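Local coordinates for protein 4-alpha-glucanotransferase (Streptococcus agalactiae, PDB 6M6T) that belongs to the amylomaltase family of disproportionating enzymes, is built on a TIM barrel and holds glycan ligands in two pockets, at residues R5-M11 with Q442-M448; F146-K150 with D224-W229. All coordinates share one frame; numbering follows the deposited sequence.

From the N terminus, the chain first lays down strand 6-10, one half of interaction 1, whose partner, strand 443-447, comes more than 430 residues later. Pairing the two brings the first and last strands of the parallel barrel side by side and closes a loop spanning most of the chain. Interaction 2 falls entirely within that loop: 73 residues separate 146-150 from 224-229, and the smaller loop so formed includes helix 182-208 and strand 212-217. The loops therefore nest without crossing. The centres of interaction 1 and interaction 2 are 36 Å apart, on opposite sides of the chain's centre, and the two do not touch. Interaction 1 joins barrel strands, whereas interaction 2 ties helix 140-152 to helix 226-230.

Interaction 1: R5-M11 with Q442-M448; sequences RASGVLM and QTTITCM
Met448 lays its side chain across Met11 and Val9. Its CB lies 3.6 Å from Met11 CG, and its CE reaches back to Val9 CG1. The path explains this double contact: CG stands anti to the backbone N (chi1 177°), then bends at chi2 and chi3 fold the thioether toward Val9. Met11 is extended beyond CG and passes obliquely over the first part of Met448. On the other face of the strand pair, Ile445 CD1 sits 3.7 Å from Gly8 CA, over a residue with no side chain, while Ile445 CG2 packs on Leu10 CB at 3.6 Å. Leu10 CD2 in turn meets Cys447 SG.

The backbone evidence is of a parallel pair in register, Gly8 with Ile445 and Leu10 with Cys447. Thr444 O accepts from Gly8 N at 3.0 Å in the carbonyl plane, Gly8 O from Thr446 N at 2.9 Å, and Thr446 O from Leu10 N at 2.8 Å, the last nearly straight (167° at the hydrogen). Bonds at both ends are weaker. This is the junction of first and last strands that closes a TIM barrel. Strand 43-45 flanks 6-10 and strand 389-392 flanks 443-447. Phe32 of helix 27-38 covers Val9 and Met448 from outside, whereas Leu10 and Ile445 face the barrel interior beside Gln45.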
loop_
_atom_site.group_PDB
_atom_site.type_symbol
_atom_site.label_atom_id
_atom_site.label_comp_id
_atom_site.label_asym_id
_atom_site.label_seq_id
_atom_site.Cartn_x
_atom_site.Cartn_y
_atom_site.Cartn_z
ATOM N N ARG A 5 -20.911 -9.554 -10.195
ATOM C CA ARG A 5 -19.539 -10.041 -10.195
ATOM C C ARG A 5 -18.638 -9.094 -10.983
ATOM O O ARG A 5 -19.102 -8.260 -11.755
ATOM C CB ARG A 5 -19.457 -11.448 -10.775
ATOM C CG ARG A 5 -19.850 -12.553 -9.807
ATOM C CD ARG A 5 -20.305 -13.816 -10.547
ATOM N NE ARG A 5 -19.196 -14.540 -11.160
ATOM C CZ ARG A 5 -18.613 -15.595 -10.604
ATOM N NH1 ARG A 5 -19.057 -16.034 -9.434
ATOM N NH2 ARG A 5 -17.605 -16.211 -11.212
ATOM N N ALA A 6 -17.334 -9.215 -10.749
ATOM C CA ALA A 6 -16.339 -8.291 -11.285
ATOM C C ALA A 6 -14.950 -8.870 -11.038
ATOM O O ALA A 6 -14.783 -9.900 -10.374
ATOM C CB ALA A 6 -16.459 -6.902 -10.661
ATOM N N SER A 7 -13.944 -8.194 -11.593
ATOM C CA SER A 7 -12.561 -8.613 -11.440
ATOM C C SER A 7 -11.667 -7.388 -11.547
ATOM O O SER A 7 -12.106 -6.285 -11.907
ATOM C CB SER A 7 -12.153 -9.666 -12.473
ATOM O OG SER A 7 -11.442 -9.076 -13.543
ATOM N N GLY A 8 -10.407 -7.591 -11.181
ATOM C CA GLY A 8 -9.462 -6.491 -11.152
ATOM C C GLY A 8 -8.050 -7.019 -11.156
ATOM O O GLY A 8 -7.804 -8.222 -11.057
ATOM N N VAL A 9 -7.117 -6.088 -11.272
ATOM C CA VAL A 9 -5.706 -6.414 -11.417
ATOM C C VAL A 9 -4.950 -5.769 -10.263
ATOM O O VAL A 9 -5.281 -4.656 -9.839
ATOM C CB VAL A 9 -5.190 -5.968 -12.810
ATOM C CG1 VAL A 9 -3.677 -5.913 -12.893
ATOM C CG2 VAL A 9 -5.722 -6.916 -13.880
ATOM N N LEU A 10 -3.963 -6.495 -9.728
ATOM C CA LEU A 10 -3.159 -6.043 -8.588
ATOM C C LEU A 10 -1.776 -5.617 -9.088
ATOM O O LEU A 10 -0.890 -6.448 -9.335
ATOM C CB LEU A 10 -3.053 -7.126 -7.517
ATOM C CG LEU A 10 -2.166 -6.736 -6.337
ATOM C CD1 LEU A 10 -2.913 -5.832 -5.356
ATOM C CD2 LEU A 10 -1.656 -7.958 -5.633
ATOM N N MET A 11 -1.592 -4.307 -9.209
ATOM C CA MET A 11 -0.327 -3.751 -9.675
ATOM C C MET A 11 -0.083 -2.391 -9.041
ATOM O O MET A 11 -0.855 -1.447 -9.251
ATOM C CB MET A 11 -0.296 -3.597 -11.182
ATOM C CG MET A 11 1.035 -3.959 -11.722
ATOM S SD MET A 11 1.319 -3.204 -13.302
ATOM C CE MET A 11 2.922 -3.911 -13.512
ATOM N N GLN A 442 -17.388 -12.538 -5.245
ATOM C CA GLN A 442 -17.936 -11.416 -6.000
ATOM C C GLN A 442 -16.864 -10.736 -6.828
ATOM O O GLN A 442 -17.144 -10.299 -7.951
ATOM C CB GLN A 442 -18.633 -10.413 -5.076
ATOM C CG GLN A 442 -17.728 -9.457 -4.291
ATOM C CD GLN A 442 -18.508 -8.591 -3.287
ATOM O OE1 GLN A 442 -19.059 -9.093 -2.294
ATOM N NE2 GLN A 442 -18.555 -7.284 -3.546
ATOM N N THR A 443 -15.630 -10.682 -6.318
ATOM C CA THR A 443 -14.507 -10.063 -7.008
ATOM C C THR A 443 -13.285 -10.957 -6.896
ATOM O O THR A 443 -13.021 -11.522 -5.840
ATOM C CB THR A 443 -14.177 -8.678 -6.433
ATOM O OG1 THR A 443 -15.380 -7.910 -6.273
ATOM C CG2 THR A 443 -13.231 -7.928 -7.358
ATOM N N THR A 444 -12.547 -11.086 -7.985
ATOM C CA THR A 444 -11.265 -11.768 -7.996
ATOM C C THR A 444 -10.229 -10.828 -8.585
ATOM O O THR A 444 -10.521 -10.074 -9.522
ATOM C CB THR A 444 -11.319 -13.058 -8.816
ATOM O OG1 THR A 444 -11.834 -12.763 -10.126
ATOM C CG2 THR A 444 -12.202 -14.124 -8.113
ATOM N N ILE A 445 -9.024 -10.867 -8.026
ATOM C CA ILE A 445 -7.945 -9.967 -8.419
ATOM C C ILE A 445 -6.766 -10.789 -8.910
ATOM O O ILE A 445 -6.348 -11.748 -8.252
ATOM C CB ILE A 445 -7.510 -9.047 -7.268
ATOM C CG1 ILE A 445 -8.726 -8.384 -6.640
ATOM C CG2 ILE A 445 -6.578 -7.994 -7.788
ATOM C CD1 ILE A 445 -9.386 -7.412 -7.567
ATOM N N THR A 446 -6.223 -10.399 -10.056
ATOM C CA THR A 446 -5.134 -11.117 -10.694
ATOM C C THR A 446 -3.839 -10.337 -10.527
ATOM O O THR A 446 -3.796 -9.129 -10.780
ATOM C CB THR A 446 -5.446 -11.349 -12.164
ATOM O OG1 THR A 446 -6.610 -12.187 -12.255
ATOM C CG2 THR A 446 -4.247 -12.009 -12.864
ATOM N N CYS A 447 -2.804 -11.028 -10.064
ATOM C CA CYS A 447 -1.512 -10.413 -9.804
ATOM C C CYS A 447 -0.811 -10.221 -11.134
ATOM O O CYS A 447 -0.492 -11.210 -11.802
ATOM C CB CYS A 447 -0.679 -11.310 -8.892
ATOM S SG CYS A 447 -0.689 -10.899 -7.121
ATOM N N MET A 448 -0.560 -8.967 -11.520
ATOM C CA MET A 448 0.010 -8.715 -12.841
ATOM C C MET A 448 1.256 -9.557 -13.114
ATOM O O MET A 448 1.567 -9.833 -14.280
ATOM C CB MET A 448 0.321 -7.218 -12.999
ATOM C CG MET A 448 1.002 -6.832 -14.315
ATOM S SD MET A 448 -0.033 -7.098 -15.770
ATOM C CE MET A 448 -1.413 -6.076 -15.380
#

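Interaction 2: F146-K150 with D224-W229; sequences FMAIK and DSVEVW
Lys150 NZ donates to Asp224 OD2 over 2.6 Å, a salt bridge made on the syn lone pair of that oxygen. The lysine chain runs straight from its backbone and turns only at its last torsion (chi4 62°), which brings the ammonium group to the carboxylate arriving from the opposite direction. Leu158 N holds the second oxygen, OD1, so both ends of the carboxylate are engaged and its rotation is restrained; the ammonium also makes a weak bond to Lys156 O.

Beside this bridge, Phe146 projects its ring against the start of helix 226-230. The peptide joining Ser225 and Val226 covers one face: Val226 N stands 3.7 Å above the plane over the ring centre, while Ser225 C is offset toward the rim. Phe146 CB adds a contact with Val226 CG2 at 3.9 Å. At the edge of the same ring, near its plane, comes Trp229 CE3, 4.0 Å from Phe146 CD1. Further along helix 140-152, the Ile149 and Trp229 side chains cross at about a right angle, Ile149 CD1 lying 3.6 Å from Trp229 CH2.

The peptide against that face leads directly into a helix start fixed by its N-cap, for Ser225 OG accepts from Glu227 N at 2.7 Å. The indole NE1 is hydrogen-bonded to Ile166 O. The contact thus packs helix 140-152 against the capped N-terminal end of helix 226-230, which follows barrel strand 212-217. Around the joint, Tyr177 of helix 171-180 touches Ile149, Leu174 of that helix touches Trp229, and helix 182-208 packs on Met147 and Ala148.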
loop_
_atom_site.group_PDB
_atom_site.type_symbol
_atom_site.label_atom_id
_atom_site.label_comp_id
_atom_site.label_asym_id
_atom_site.label_seq_id
_atom_site.Cartn_x
_atom_site.Cartn_y
_atom_site.Cartn_z
ATOM N N PHE A 146 8.028 18.407 9.441
ATOM C CA PHE A 146 8.673 17.171 9.874
ATOM C C PHE A 146 9.777 16.767 8.908
ATOM O O PHE A 146 10.902 16.473 9.319
ATOM C CB PHE A 146 7.636 16.056 10.005
ATOM C CG PHE A 146 8.212 14.731 10.452
ATOM C CD1 PHE A 146 8.366 14.448 11.803
ATOM C CD2 PHE A 146 8.573 13.761 9.521
ATOM C CE1 PHE A 146 8.878 13.229 12.221
ATOM C CE2 PHE A 146 9.089 12.542 9.928
ATOM C CZ PHE A 146 9.244 12.276 11.286
ATOM N N MET A 147 9.475 16.761 7.612
ATOM C CA MET A 147 10.486 16.386 6.627
ATOM C C MET A 147 11.645 17.373 6.601
ATOM O O MET A 147 12.797 16.972 6.394
ATOM C CB MET A 147 9.865 16.273 5.233
ATOM C CG MET A 147 8.916 15.095 5.083
ATOM S SD MET A 147 9.647 13.468 5.418
ATOM C CE MET A 147 11.288 13.640 4.674
ATOM N N ALA A 148 11.368 18.655 6.817
ATOM C CA ALA A 148 12.447 19.633 6.831
ATOM C C ALA A 148 13.366 19.421 8.032
ATOM O O ALA A 148 14.597 19.386 7.898
ATOM C CB ALA A 148 11.862 21.043 6.829
ATOM N N ILE A 149 12.793 19.296 9.219
ATOM C CA ILE A 149 13.622 19.049 10.388
ATOM C C ILE A 149 14.394 17.746 10.214
ATOM O O ILE A 149 15.572 17.649 10.580
ATOM C CB ILE A 149 12.762 19.052 11.665
ATOM C CG1 ILE A 149 12.002 20.374 11.787
ATOM C CG2 ILE A 149 13.627 18.869 12.887
ATOM C CD1 ILE A 149 11.051 20.419 12.947
ATOM N N LYS A 150 13.756 16.731 9.622
ATOM C CA LYS A 150 14.433 15.455 9.418
ATOM C C LYS A 150 15.647 15.626 8.521
ATOM O O LYS A 150 16.717 15.061 8.778
ATOM C CB LYS A 150 13.457 14.442 8.824
ATOM C CG LYS A 150 14.057 13.068 8.544
ATOM C CD LYS A 150 12.969 12.040 8.269
ATOM C CE LYS A 150 13.557 10.643 8.148
ATOM N NZ LYS A 150 14.218 10.183 9.397
ATOM N N ASP A 224 8.921 6.735 13.116
ATOM C CA ASP A 224 9.578 7.925 12.579
ATOM C C ASP A 224 8.559 8.660 11.716
ATOM O O ASP A 224 8.561 8.567 10.491
ATOM C CB ASP A 224 10.803 7.510 11.773
ATOM C CG ASP A 224 11.764 8.643 11.542
ATOM O OD1 ASP A 224 11.674 9.656 12.269
ATOM O OD2 ASP A 224 12.616 8.519 10.628
ATOM N N SER A 225 7.699 9.433 12.376
ATOM C CA SER A 225 6.429 9.853 11.795
ATOM C C SER A 225 6.001 11.213 12.327
ATOM O O SER A 225 6.258 11.538 13.488
ATOM C CB SER A 225 5.342 8.810 12.102
ATOM O OG SER A 225 4.063 9.407 12.229
ATOM N N VAL A 226 5.327 11.990 11.473
ATOM C CA VAL A 226 4.741 13.251 11.900
ATOM C C VAL A 226 3.625 13.027 12.908
ATOM O O VAL A 226 3.249 13.955 13.632
ATOM C CB VAL A 226 4.243 14.043 10.673
ATOM C CG1 VAL A 226 3.041 13.375 10.034
ATOM C CG2 VAL A 226 3.901 15.461 11.058
ATOM N N GLU A 227 3.095 11.806 12.995
ATOM C CA GLU A 227 2.015 11.537 13.943
ATOM C C GLU A 227 2.560 11.254 15.342
ATOM O O GLU A 227 2.010 11.738 16.340
ATOM C CB GLU A 227 1.153 10.368 13.442
ATOM C CG GLU A 227 0.023 10.784 12.495
ATOM C CD GLU A 227 0.464 10.866 11.035
ATOM O OE1 GLU A 227 1.451 10.184 10.664
ATOM O OE2 GLU A 227 -0.183 11.605 10.257
ATOM N N VAL A 228 3.631 10.461 15.428
ATOM C CA VAL A 228 4.353 10.269 16.682
ATOM C C VAL A 228 4.887 11.588 17.205
ATOM O O VAL A 228 5.053 11.768 18.418
ATOM C CB VAL A 228 5.481 9.245 16.458
ATOM C CG1 VAL A 228 6.376 9.142 17.680
ATOM C CG2 VAL A 228 4.889 7.886 16.102
ATOM N N TRP A 229 5.153 12.535 16.300
ATOM C CA TRP A 229 5.635 13.858 16.666
ATOM C C TRP A 229 4.511 14.771 17.177
ATOM O O TRP A 229 4.556 15.245 18.319
ATOM C CB TRP A 229 6.333 14.479 15.462
ATOM C CG TRP A 229 7.177 15.635 15.803
ATOM C CD1 TRP A 229 8.028 15.741 16.862
ATOM C CD2 TRP A 229 7.260 16.871 15.089
ATOM N NE1 TRP A 229 8.628 16.966 16.856
ATOM C CE2 TRP A 229 8.178 17.682 15.777
ATOM C CE3 TRP A 229 6.637 17.376 13.944
ATOM C CZ2 TRP A 229 8.503 18.969 15.347
ATOM C CZ3 TRP A 229 6.951 18.657 13.529
ATOM C CH2 TRP A 229 7.878 19.437 14.227
#